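Local coordinates for sugar-binding transport ATP-binding protein (Pyrococcus horikoshii, PDB 1V43), which probably binds and hydrolyses ATP as the nucleotide-binding subunit of an ABC transporter that takes up sugars, at residues A[73-76]-A[82-85]; A[179-184]-A[199-204]; A[54-57]-A[62-65]; A[325-330]-A[334-339]. All coordinates share one frame; numbering follows the deposited sequence.

Contact 1. Residues A[73-76]-A[82-85]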
loop_
_atom_site.group_PDB
_atom_site.type_symbol
_atom_site.label_atom_id
_atom_site.label_comp_id
_atom_site.label_asym_id
_atom_site.label_seq_id
_atom_site.Cartn_x
_atom_site.Cartn_y
_atom_site.Cartn_z
ATOM N N ARG A 73 33.492 22.889 5.187
ATOM C CA ARG A 73 34.462 21.835 5.441
ATOM C C ARG A 73 34.379 20.627 4.506
ATOM O O ARG A 73 33.319 20.034 4.318
ATOM C CB ARG A 73 34.345 21.391 6.902
ATOM C CG ARG A 73 35.344 20.335 7.321
ATOM C CD ARG A 73 35.302 20.093 8.831
ATOM N NE ARG A 73 33.966 19.723 9.299
ATOM C CZ ARG A 73 33.733 18.925 10.339
ATOM N NH1 ARG A 73 34.748 18.409 11.022
ATOM N NH2 ARG A 73 32.486 18.637 10.691
ATOM N N ASP A 74 35.511 20.277 3.901
ATOM C CA ASP A 74 35.574 19.115 3.019
ATOM C C ASP A 74 35.694 17.984 4.038
ATOM O O ASP A 74 36.671 17.933 4.780
ATOM C CB ASP A 74 36.837 19.177 2.143
ATOM C CG ASP A 74 36.925 18.024 1.147
ATOM O OD1 ASP A 74 36.388 16.926 1.423
ATOM O OD2 ASP A 74 37.555 18.211 0.082
ATOM N N VAL A 75 34.709 17.091 4.088
ATOM C CA VAL A 75 34.742 16.001 5.064
ATOM C C VAL A 75 34.943 14.654 4.389
ATOM O O VAL A 75 34.889 13.609 5.031
ATOM C CB VAL A 75 33.429 15.967 5.913
ATOM C CG1 VAL A 75 33.209 17.305 6.600
ATOM C CG2 VAL A 75 32.236 15.632 5.030
ATOM N N THR A 76 35.185 14.695 3.088
ATOM C CA THR A 76 35.378 13.491 2.288
ATOM C C THR A 76 36.252 12.410 2.920
ATOM O O THR A 76 35.918 11.216 2.884
ATOM C CB THR A 76 36.014 13.835 0.929
ATOM O OG1 THR A 76 35.320 14.942 0.346
ATOM C CG2 THR A 76 35.957 12.635 -0.005
ATOM N N ASP A 82 34.295 12.219 13.174
ATOM C CA ASP A 82 34.614 13.645 13.110
ATOM C C ASP A 82 33.698 14.475 12.229
ATOM O O ASP A 82 33.882 15.685 12.108
ATOM C CB ASP A 82 36.069 13.841 12.681
ATOM C CG ASP A 82 37.046 13.261 13.686
ATOM O OD1 ASP A 82 37.041 13.722 14.850
ATOM O OD2 ASP A 82 37.807 12.342 13.324
ATOM N N ARG A 83 32.703 13.825 11.633
ATOM C CA ARG A 83 31.750 14.501 10.757
ATOM C C ARG A 83 30.493 15.005 11.493
ATOM O O ARG A 83 29.697 15.743 10.916
ATOM C CB ARG A 83 31.318 13.562 9.621
ATOM C CG ARG A 83 32.461 13.082 8.725
ATOM C CD ARG A 83 31.947 12.293 7.545
ATOM N NE ARG A 83 33.032 11.674 6.796
ATOM C CZ ARG A 83 32.970 11.321 5.513
ATOM N NH1 ARG A 83 31.868 11.527 4.800
ATOM N NH2 ARG A 83 34.014 10.738 4.946
ATOM N N ASN A 84 30.315 14.613 12.753
ATOM C CA ASN A 84 29.143 15.049 13.517
ATOM C C ASN A 84 27.836 14.598 12.881
ATOM O O ASN A 84 26.973 15.415 12.574
ATOM C CB ASN A 84 29.114 16.572 13.644
ATOM C CG ASN A 84 30.221 17.097 14.520
ATOM O OD1 ASN A 84 30.510 16.522 15.574
ATOM N ND2 ASN A 84 30.849 18.198 14.099
ATOM N N ILE A 85 27.698 13.295 12.692
ATOM C CA ILE A 85 26.509 12.721 12.081
ATOM C C ILE A 85 25.953 11.649 12.996
ATOM O O ILE A 85 26.642 11.172 13.888
ATOM C CB ILE A 85 26.851 12.021 10.747
ATOM C CG1 ILE A 85 27.969 10.999 11.007
ATOM C CG2 ILE A 85 27.288 13.042 9.703
ATOM C CD1 ILE A 85 28.018 9.838 10.049
#
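The guanidinium group of Arg73 reaches the backbone of the 82-85 loop, where NH1 donates to Asp82 O at 3.1 Å. Asp82 O lies 29° out of the guanidinium plane, and the N-H...O angle of 136° makes this a bent bond. Arg83 returns the reach from the loop. Its chain, extended from CG to NE, runs past the side chain of Val75, with CG 4.1 Å from Val75 CB, and lays one face of its guanidinium over the Val75 carbonyl group. Arg83 NH2 also comes within 2.8 Å of Thr76 O. The contact closes the connection in the ATP-binding domain between strand 73-74, at the margin of an antiparallel sheet, and strand 85-89, at the margin of the mixed sheet. Arg83 NE donates to Leu78 O, while NH1 makes weak bonds to Met56 O and Ile57 O. A leucine in place of Arg83 would probably leave the carbonyls of Leu78 and Ile57 without these donors and the Val75 peptide without its flat cover. In the 73-76 segment, Asp74 OD1 accepts from Thr76 N at 3.0 Å, an Asx turn that bends the chain, and Asp74 OD2 is held by a salt bridge to Arg67.

Contact 2. Residues A[179-184]-A[199-204]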
loop_
_atom_site.group_PDB
_atom_site.type_symbol
_atom_site.label_atom_id
_atom_site.label_comp_id
_atom_site.label_asym_id
_atom_site.label_seq_id
_atom_site.Cartn_x
_atom_site.Cartn_y
_atom_site.Cartn_z
ATOM N N ALA A 179 2.265 6.740 11.574
ATOM C CA ALA A 179 2.459 7.500 12.805
ATOM C C ALA A 179 3.940 7.892 12.966
ATOM O O ALA A 179 4.248 9.000 13.394
ATOM C CB ALA A 179 1.984 6.675 14.015
ATOM N N MET A 180 4.849 6.981 12.626
ATOM C CA MET A 180 6.284 7.262 12.716
ATOM C C MET A 180 6.733 8.315 11.672
ATOM O O MET A 180 7.527 9.204 11.992
ATOM C CB MET A 180 7.103 5.976 12.542
ATOM C CG MET A 180 7.190 5.081 13.782
ATOM S SD MET A 180 7.510 5.973 15.343
ATOM C CE MET A 180 9.079 6.723 14.993
ATOM N N ARG A 181 6.237 8.217 10.437
ATOM C CA ARG A 181 6.585 9.195 9.400
ATOM C C ARG A 181 6.280 10.586 9.923
ATOM O O ARG A 181 7.141 11.465 9.913
ATOM C CB ARG A 181 5.777 8.960 8.127
ATOM C CG ARG A 181 6.195 7.729 7.352
ATOM C CD ARG A 181 5.226 7.415 6.249
ATOM N NE ARG A 181 5.511 6.116 5.661
ATOM C CZ ARG A 181 4.624 5.417 4.963
ATOM N NH1 ARG A 181 3.400 5.904 4.772
ATOM N NH2 ARG A 181 4.948 4.228 4.473
ATOM N N ALA A 182 5.051 10.774 10.396
ATOM C CA ALA A 182 4.629 12.057 10.934
ATOM C C ALA A 182 5.496 12.466 12.117
ATOM O O ALA A 182 5.920 13.616 12.214
ATOM C CB ALA A 182 3.162 11.997 11.358
ATOM N N GLU A 183 5.732 11.535 13.033
ATOM C CA GLU A 183 6.557 11.811 14.207
ATOM C C GLU A 183 7.958 12.298 13.783
ATOM O O GLU A 183 8.404 13.355 14.190
ATOM C CB GLU A 183 6.672 10.536 15.044
ATOM C CG GLU A 183 7.515 10.661 16.297
ATOM C CD GLU A 183 6.978 11.690 17.260
ATOM O OE1 GLU A 183 5.772 12.016 17.168
ATOM O OE2 GLU A 183 7.758 12.166 18.119
ATOM N N ILE A 184 8.633 11.534 12.933
ATOM C CA ILE A 184 9.962 11.914 12.475
ATOM C C ILE A 184 9.985 13.270 11.735
ATOM O O ILE A 184 10.818 14.130 12.046
ATOM C CB ILE A 184 10.571 10.778 11.619
ATOM C CG1 ILE A 184 10.988 9.633 12.553
ATOM C CG2 ILE A 184 11.776 11.287 10.790
ATOM C CD1 ILE A 184 11.261 8.308 11.855
ATOM N N THR A 199 14.845 5.812 1.132
ATOM C CA THR A 199 13.709 4.894 1.076
ATOM C C THR A 199 13.356 4.521 -0.357
ATOM O O THR A 199 13.605 5.285 -1.286
ATOM C CB THR A 199 12.427 5.469 1.739
ATOM O OG1 THR A 199 11.410 4.463 1.719
ATOM C CG2 THR A 199 11.895 6.700 0.979
ATOM N N HIS A 200 12.776 3.339 -0.538
ATOM C CA HIS A 200 12.364 2.901 -1.865
ATOM C C HIS A 200 10.839 3.018 -1.924
ATOM O O HIS A 200 10.212 2.696 -2.932
ATOM C CB HIS A 200 12.778 1.446 -2.099
ATOM C CG HIS A 200 11.944 0.458 -1.341
ATOM N ND1 HIS A 200 10.641 0.168 -1.686
ATOM C CD2 HIS A 200 12.203 -0.254 -0.219
ATOM C CE1 HIS A 200 10.131 -0.677 -0.807
ATOM N NE2 HIS A 200 11.058 -0.948 0.094
ATOM N N ASP A 201 10.255 3.500 -0.836
ATOM C CA ASP A 201 8.799 3.662 -0.701
ATOM C C ASP A 201 8.324 5.071 -1.111
ATOM O O ASP A 201 8.448 6.031 -0.331
ATOM C CB ASP A 201 8.416 3.387 0.762
ATOM C CG ASP A 201 6.917 3.264 0.972
ATOM O OD1 ASP A 201 6.158 4.151 0.526
ATOM O OD2 ASP A 201 6.502 2.277 1.608
ATOM N N GLN A 202 7.764 5.184 -2.314
ATOM C CA GLN A 202 7.299 6.473 -2.826
ATOM C C GLN A 202 6.293 7.202 -1.919
ATOM O O GLN A 202 6.399 8.412 -1.748
ATOM C CB GLN A 202 6.740 6.313 -4.256
ATOM C CG GLN A 202 5.570 5.331 -4.410
ATOM C CD GLN A 202 4.205 6.009 -4.391
ATOM O OE1 GLN A 202 4.091 7.227 -4.525
ATOM N NE2 GLN A 202 3.159 5.210 -4.242
ATOM N N VAL A 203 5.328 6.495 -1.332
ATOM C CA VAL A 203 4.379 7.176 -0.439
ATOM C C VAL A 203 5.103 7.800 0.760
ATOM O O VAL A 203 4.780 8.914 1.179
ATOM C CB VAL A 203 3.277 6.231 0.097
ATOM C CG1 VAL A 203 2.535 6.901 1.263
ATOM C CG2 VAL A 203 2.274 5.892 -1.032
ATOM N N GLU A 204 6.082 7.084 1.307
ATOM C CA GLU A 204 6.840 7.585 2.458
ATOM C C GLU A 204 7.658 8.800 2.016
ATOM O O GLU A 204 7.730 9.804 2.714
ATOM C CB GLU A 204 7.764 6.486 2.995
ATOM C CG GLU A 204 8.545 6.839 4.268
ATOM C CD GLU A 204 8.975 5.586 5.035
ATOM O OE1 GLU A 204 8.078 4.825 5.448
ATOM O OE2 GLU A 204 10.191 5.360 5.226
HETATM O O HOH W 1 3.897 2.542 2.650
#
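One face of the Arg181 guanidinium lies against the backbone and CB of Glu204, with Glu204 CA 3.8 Å above its plane and displaced toward the rim. At its edge, in the plane, are Glu204 OE1 and a water molecule. The carboxylate of Glu204 is turned 59° from the guanidinium plane and offers the anti side of OE1 to Arg181 NE, forming a salt bridge of 2.9 Å with an N-H...O angle of 161°. A second, weak bond runs from Arg181 NH2 to the same oxygen. The water accepts from Arg181 NH2 and donates to Asp201 OD2 at 2.8 Å, bridging a pair whose direct salt bridge is long, 3.8 Å from Arg181 NH2 to Asp201 OD2. Val203 CG1 approaches Arg181 NH1 at 3.7 Å. With CG anti to the carbonyl carbon (chi1 -72°) and the chain extended on to NE, Arg181 reaches from helix 174-191 to the first turn of helix 202-208.

Asp201 is the N-cap of that second helix: its OD1 accepts from Glu204 N at 3.0 Å, met from above the carboxylate plane. Glu204 is shared as well, OE1 with Arg177 in a further salt bridge and OE2 with Tyr197 OH. A methionine in place of Arg181 would probably leave the bridging water without its N-H donor and Glu204 OE1 with Arg177 as its remaining arginine partner. With two arginines converging on it, the largely buried Glu204 carboxylate is likely to stay ionised, so that an ionic network joins the two helices within the ATP-binding domain.

Contact 3. Residues A[54-57]-A[62-65]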
loop_
_atom_site.group_PDB
_atom_site.type_symbol
_atom_site.label_atom_id
_atom_site.label_comp_id
_atom_site.label_asym_id
_atom_site.label_seq_id
_atom_site.Cartn_x
_atom_site.Cartn_y
_atom_site.Cartn_z
ATOM N N LEU A 54 24.272 7.407 0.847
ATOM C CA LEU A 54 24.141 7.674 2.278
ATOM C C LEU A 54 25.408 7.240 3.022
ATOM O O LEU A 54 25.906 7.974 3.874
ATOM C CB LEU A 54 22.935 6.947 2.879
ATOM C CG LEU A 54 22.489 7.482 4.246
ATOM C CD1 LEU A 54 21.865 8.851 4.051
ATOM C CD2 LEU A 54 21.476 6.545 4.890
ATOM N N ARG A 55 25.923 6.059 2.682
ATOM C CA ARG A 55 27.125 5.518 3.308
ATOM C C ARG A 55 28.357 6.387 3.046
ATOM O O ARG A 55 29.207 6.525 3.916
ATOM C CB ARG A 55 27.360 4.068 2.840
ATOM C CG ARG A 55 26.326 3.086 3.408
ATOM C CD ARG A 55 26.460 1.671 2.851
ATOM N NE ARG A 55 27.800 1.109 3.033
ATOM C CZ ARG A 55 28.283 0.624 4.177
ATOM N NH1 ARG A 55 27.550 0.611 5.285
ATOM N NH2 ARG A 55 29.517 0.143 4.207
ATOM N N MET A 56 28.460 6.976 1.857
ATOM C CA MET A 56 29.582 7.861 1.575
ATOM C C MET A 56 29.407 9.135 2.415
ATOM O O MET A 56 30.376 9.682 2.947
ATOM C CB MET A 56 29.647 8.234 0.088
ATOM C CG MET A 56 30.106 7.107 -0.834
ATOM S SD MET A 56 30.416 7.659 -2.536
ATOM C CE MET A 56 28.742 7.677 -3.214
ATOM N N ILE A 57 28.173 9.616 2.527
ATOM C CA ILE A 57 27.920 10.811 3.338
ATOM C C ILE A 57 28.320 10.528 4.791
ATOM O O ILE A 57 28.912 11.376 5.452
ATOM C CB ILE A 57 26.425 11.237 3.292
ATOM C CG1 ILE A 57 26.063 11.722 1.883
ATOM C CG2 ILE A 57 26.163 12.327 4.317
ATOM C CD1 ILE A 57 24.621 12.194 1.734
ATOM N N GLU A 62 34.159 5.427 1.103
ATOM C CA GLU A 62 34.846 6.551 0.479
ATOM C C GLU A 62 34.446 6.595 -0.993
ATOM O O GLU A 62 34.141 5.561 -1.592
ATOM C CB GLU A 62 36.374 6.388 0.591
ATOM C CG GLU A 62 36.921 6.484 2.023
ATOM C CD GLU A 62 36.961 7.911 2.548
ATOM O OE1 GLU A 62 36.063 8.706 2.203
ATOM O OE2 GLU A 62 37.885 8.238 3.312
ATOM N N PRO A 63 34.427 7.792 -1.591
ATOM C CA PRO A 63 34.065 7.939 -3.002
ATOM C C PRO A 63 35.269 7.521 -3.854
ATOM O O PRO A 63 36.402 7.479 -3.368
ATOM C CB PRO A 63 33.809 9.437 -3.156
ATOM C CG PRO A 63 33.733 9.954 -1.769
ATOM C CD PRO A 63 34.668 9.108 -0.990
ATOM N N THR A 64 35.004 7.230 -5.123
ATOM C CA THR A 64 36.035 6.842 -6.072
ATOM C C THR A 64 36.493 8.137 -6.720
ATOM O O THR A 64 37.610 8.261 -7.213
ATOM C CB THR A 64 35.456 5.891 -7.134
ATOM O OG1 THR A 64 35.124 4.633 -6.521
ATOM C CG2 THR A 64 36.455 5.667 -8.253
ATOM N N GLU A 65 35.608 9.117 -6.685
ATOM C CA GLU A 65 35.876 10.416 -7.245
ATOM C C GLU A 65 34.883 11.379 -6.610
ATOM O O GLU A 65 33.819 10.970 -6.147
ATOM C CB GLU A 65 35.676 10.375 -8.761
ATOM C CG GLU A 65 36.265 11.560 -9.517
ATOM C CD GLU A 65 36.124 11.415 -11.025
ATOM O OE1 GLU A 65 36.318 10.285 -11.539
ATOM O OE2 GLU A 65 35.831 12.432 -11.695
#
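Met56 and Pro63 make a small apolar contact, without hydrogen bonds between the segments, that packs the helix following the P-loop against the loop leading into strand 65-70. The sulfur does the touching: Met56 SD lies 3.7 Å from Pro63 CA and 3.9 Å from Pro63 CB. The sulfur thus rests against the flank of the pyrrolidine ring and the adjoining main chain. Farther up the methionine chain, Met56 CG passes 4.4 Å from Glu62 C, so the peptide before the proline also borders the contact. Met56 CG stands anti to the carbonyl carbon (chi1 -73°) and chi2 is extended, which carries SD out from the helix to the loop; the bend at chi3, -81°, then turns the terminal methyl CE away from the proline. The closest CA atoms are those of Met56 and Glu62, 5.5 Å apart, and the CB of Glu62 points away from the helix.

Thr52, an ATP-binding residue one helical turn before Met56, lies close to its side chain, although no nucleotide is bound to this chain in the model. Beyond Pro63, Thr64 and Glu65 face Thr18 in a classic beta bulge where strand 65-70 joins the antiparallel sheet. Met56 touches Leu17 and Lys19 of strand 12-21, and Pro63 shares Leu17, while Leu54 and Ile57 on the same helix pack against strands 162-166 and 194-199 of the mixed sheet.

Contact 4. Residues A[325-330]-A[334-339]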
loop_
_atom_site.group_PDB
_atom_site.type_symbol
_atom_site.label_atom_id
_atom_site.label_comp_id
_atom_site.label_asym_id
_atom_site.label_seq_id
_atom_site.Cartn_x
_atom_site.Cartn_y
_atom_site.Cartn_z
ATOM N N ILE A 325 -10.927 1.199 -8.535
ATOM C CA ILE A 325 -10.057 1.287 -9.704
ATOM C C ILE A 325 -10.565 0.488 -10.897
ATOM O O ILE A 325 -10.684 -0.741 -10.845
ATOM C CB ILE A 325 -8.635 0.821 -9.382
ATOM C CG1 ILE A 325 -8.126 1.580 -8.164
ATOM C CG2 ILE A 325 -7.707 1.089 -10.593
ATOM C CD1 ILE A 325 -6.749 1.168 -7.728
ATOM N N LEU A 326 -10.843 1.194 -11.984
ATOM C CA LEU A 326 -11.345 0.552 -13.192
ATOM C C LEU A 326 -10.250 0.334 -14.226
ATOM O O LEU A 326 -9.457 1.239 -14.500
ATOM C CB LEU A 326 -12.426 1.414 -13.840
ATOM C CG LEU A 326 -13.533 1.976 -12.957
ATOM C CD1 LEU A 326 -14.449 2.840 -13.830
ATOM C CD2 LEU A 326 -14.307 0.848 -12.289
ATOM N N HIS A 327 -10.209 -0.871 -14.790
ATOM C CA HIS A 327 -9.255 -1.189 -15.846
ATOM C C HIS A 327 -10.126 -1.120 -17.092
ATOM O O HIS A 327 -10.934 -2.014 -17.342
ATOM C CB HIS A 327 -8.671 -2.592 -15.670
ATOM C CG HIS A 327 -7.988 -2.808 -14.350
ATOM N ND1 HIS A 327 -7.164 -3.885 -14.108
ATOM C CD2 HIS A 327 -8.040 -2.111 -13.188
ATOM C CE1 HIS A 327 -6.738 -3.845 -12.858
ATOM N NE2 HIS A 327 -7.256 -2.778 -12.277
ATOM N N VAL A 328 -9.986 -0.027 -17.842
ATOM C CA VAL A 328 -10.781 0.198 -19.037
ATOM C C VAL A 328 -9.966 0.025 -20.299
ATOM O O VAL A 328 -8.839 0.517 -20.393
ATOM C CB VAL A 328 -11.363 1.626 -19.066
ATOM C CG1 VAL A 328 -12.405 1.730 -20.172
ATOM C CG2 VAL A 328 -11.961 1.981 -17.730
ATOM N N LYS A 329 -10.547 -0.670 -21.272
ATOM C CA LYS A 329 -9.879 -0.893 -22.543
ATOM C C LYS A 329 -10.054 0.310 -23.455
ATOM O O LYS A 329 -11.164 0.628 -23.857
ATOM C CB LYS A 329 -10.444 -2.129 -23.247
ATOM C CG LYS A 329 -10.042 -3.465 -22.640
ATOM C CD LYS A 329 -10.508 -4.606 -23.540
ATOM C CE LYS A 329 -10.180 -5.979 -22.969
ATOM N NZ LYS A 329 -10.665 -7.070 -23.870
ATOM N N PHE A 330 -8.948 0.985 -23.753
ATOM C CA PHE A 330 -8.938 2.141 -24.647
ATOM C C PHE A 330 -8.532 1.575 -25.998
ATOM O O PHE A 330 -7.345 1.347 -26.242
ATOM C CB PHE A 330 -7.883 3.155 -24.199
ATOM C CG PHE A 330 -8.398 4.198 -23.258
ATOM C CD1 PHE A 330 -9.279 3.865 -22.235
ATOM C CD2 PHE A 330 -7.979 5.518 -23.380
ATOM C CE1 PHE A 330 -9.735 4.835 -21.346
ATOM C CE2 PHE A 330 -8.429 6.494 -22.496
ATOM C CZ PHE A 330 -9.306 6.152 -21.478
ATOM N N LEU A 334 -5.086 -0.792 -22.587
ATOM C CA LEU A 334 -5.699 -0.997 -21.275
ATOM C C LEU A 334 -5.148 0.032 -20.284
ATOM O O LEU A 334 -3.943 0.078 -20.031
ATOM C CB LEU A 334 -5.391 -2.411 -20.784
ATOM C CG LEU A 334 -6.174 -2.946 -19.587
ATOM C CD1 LEU A 334 -7.667 -2.899 -19.871
ATOM C CD2 LEU A 334 -5.732 -4.378 -19.314
ATOM N N VAL A 335 -6.025 0.862 -19.730
ATOM C CA VAL A 335 -5.595 1.880 -18.775
ATOM C C VAL A 335 -6.393 1.766 -17.486
ATOM O O VAL A 335 -7.457 1.145 -17.459
ATOM C CB VAL A 335 -5.781 3.315 -19.331
ATOM C CG1 VAL A 335 -5.047 3.470 -20.656
ATOM C CG2 VAL A 335 -7.260 3.624 -19.493
ATOM N N LYS A 336 -5.878 2.367 -16.418
ATOM C CA LYS A 336 -6.569 2.337 -15.129
ATOM C C LYS A 336 -7.141 3.695 -14.817
ATOM O O LYS A 336 -6.496 4.709 -15.050
ATOM C CB LYS A 336 -5.613 1.955 -13.999
ATOM C CG LYS A 336 -5.054 0.555 -14.087
ATOM C CD LYS A 336 -4.074 0.333 -12.961
ATOM C CE LYS A 336 -3.436 -1.031 -13.022
ATOM N NZ LYS A 336 -2.530 -1.220 -11.859
ATOM N N VAL A 337 -8.354 3.701 -14.278
ATOM C CA VAL A 337 -9.034 4.925 -13.890
ATOM C C VAL A 337 -9.361 4.807 -12.399
ATOM O O VAL A 337 -9.979 3.833 -11.956
ATOM C CB VAL A 337 -10.333 5.123 -14.690
ATOM C CG1 VAL A 337 -11.107 6.316 -14.141
ATOM C CG2 VAL A 337 -10.003 5.347 -16.168
ATOM N N LYS A 338 -8.942 5.796 -11.621
ATOM C CA LYS A 338 -9.188 5.753 -10.192
ATOM C C LYS A 338 -10.341 6.648 -9.766
ATOM O O LYS A 338 -10.285 7.860 -9.937
ATOM C CB LYS A 338 -7.919 6.144 -9.435
ATOM C CG LYS A 338 -8.080 6.141 -7.931
ATOM C CD LYS A 338 -6.774 6.519 -7.260
ATOM C CE LYS A 338 -6.934 6.609 -5.754
ATOM N NZ LYS A 338 -5.641 6.869 -5.078
ATOM N N LEU A 339 -11.383 6.041 -9.208
ATOM C CA LEU A 339 -12.545 6.784 -8.747
ATOM C C LEU A 339 -12.649 6.720 -7.224
ATOM O O LEU A 339 -12.455 5.663 -6.628
ATOM C CB LEU A 339 -13.816 6.191 -9.338
ATOM C CG LEU A 339 -13.898 6.072 -10.858
ATOM C CD1 LEU A 339 -15.151 5.283 -11.222
ATOM C CD2 LEU A 339 -13.917 7.466 -11.487
#
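Strands 325-330 and 334-339 pair across a beta hairpin in the TOBE-family region, which belongs to the OB-fold clan. Their short segments run antiparallel, with axes 4.5 Å apart at closest approach and N-to-C directions 151° apart. Backbone hydrogen bonds come in two reciprocal sets. Leu326 and Val337 form one hydrogen-bonded pair, its N-to-O distances being 2.8 Å for Leu326 N to Val337 O and 2.7 Å for Val337 N to Leu326 O, both donors lying in the carbonyl plane. Val328 and Val335 form the other. The non-hydrogen-bonded pairs between and beside them add CA-H...O contacts, as from Lys336 CA to Leu326 O.

Apolar contacts cover the face bearing Leu326, Val328, Val335 and Val337. Leu326 CD1 meets Leu339 CD1 at 3.6 Å, methyl to methyl, and Val328 CG2 meets Val337 CG2 less closely. Val351 and Val353 of strand 350-356 pack on Val328 from within the domain.

On the other face, His327 and Lys336 lie alongside one another and point the same way, with Lys336 CG 4.1 Å above the imidazole plane toward its rim. His327 NE2 is hydrogen-bonded to Glu318, and Val178 of the second subunit packs on both His327 and Lys336, bringing this face into the dimer interface.

Near the turn, the side chains of Val335 and Phe330 cross at about a right angle in a CH-pi contact: Val335 CG2, set between its backbone N and carbonyl carbon (chi1 -56° to CG1), sits over one face of the Phe330 ring, 3.6 Å from its centroid and 26° off the ring normal.

Contacts 1 and 3 form a continuous patch of the ATP-binding domain, their centres about 12 Å apart: they touch through Arg83 and Ile57, and Thr76 CG2 packs 3.9 Å from Pro63 CD. Contact 3 borders the nucleotide site through Met56, whose side chain is about 4 Å from that of Thr52. Contact 2 approaches the site separately, with the Asp201 side chain about 8 Å from that of Lys50; its nearest atoms are about 8 Å from contact 3. Contact 4 lies away from the site, its centre about 50 Å from that of contact 1. Contacts 2 and 4, with centres about 28 Å apart, both touch the second subunit.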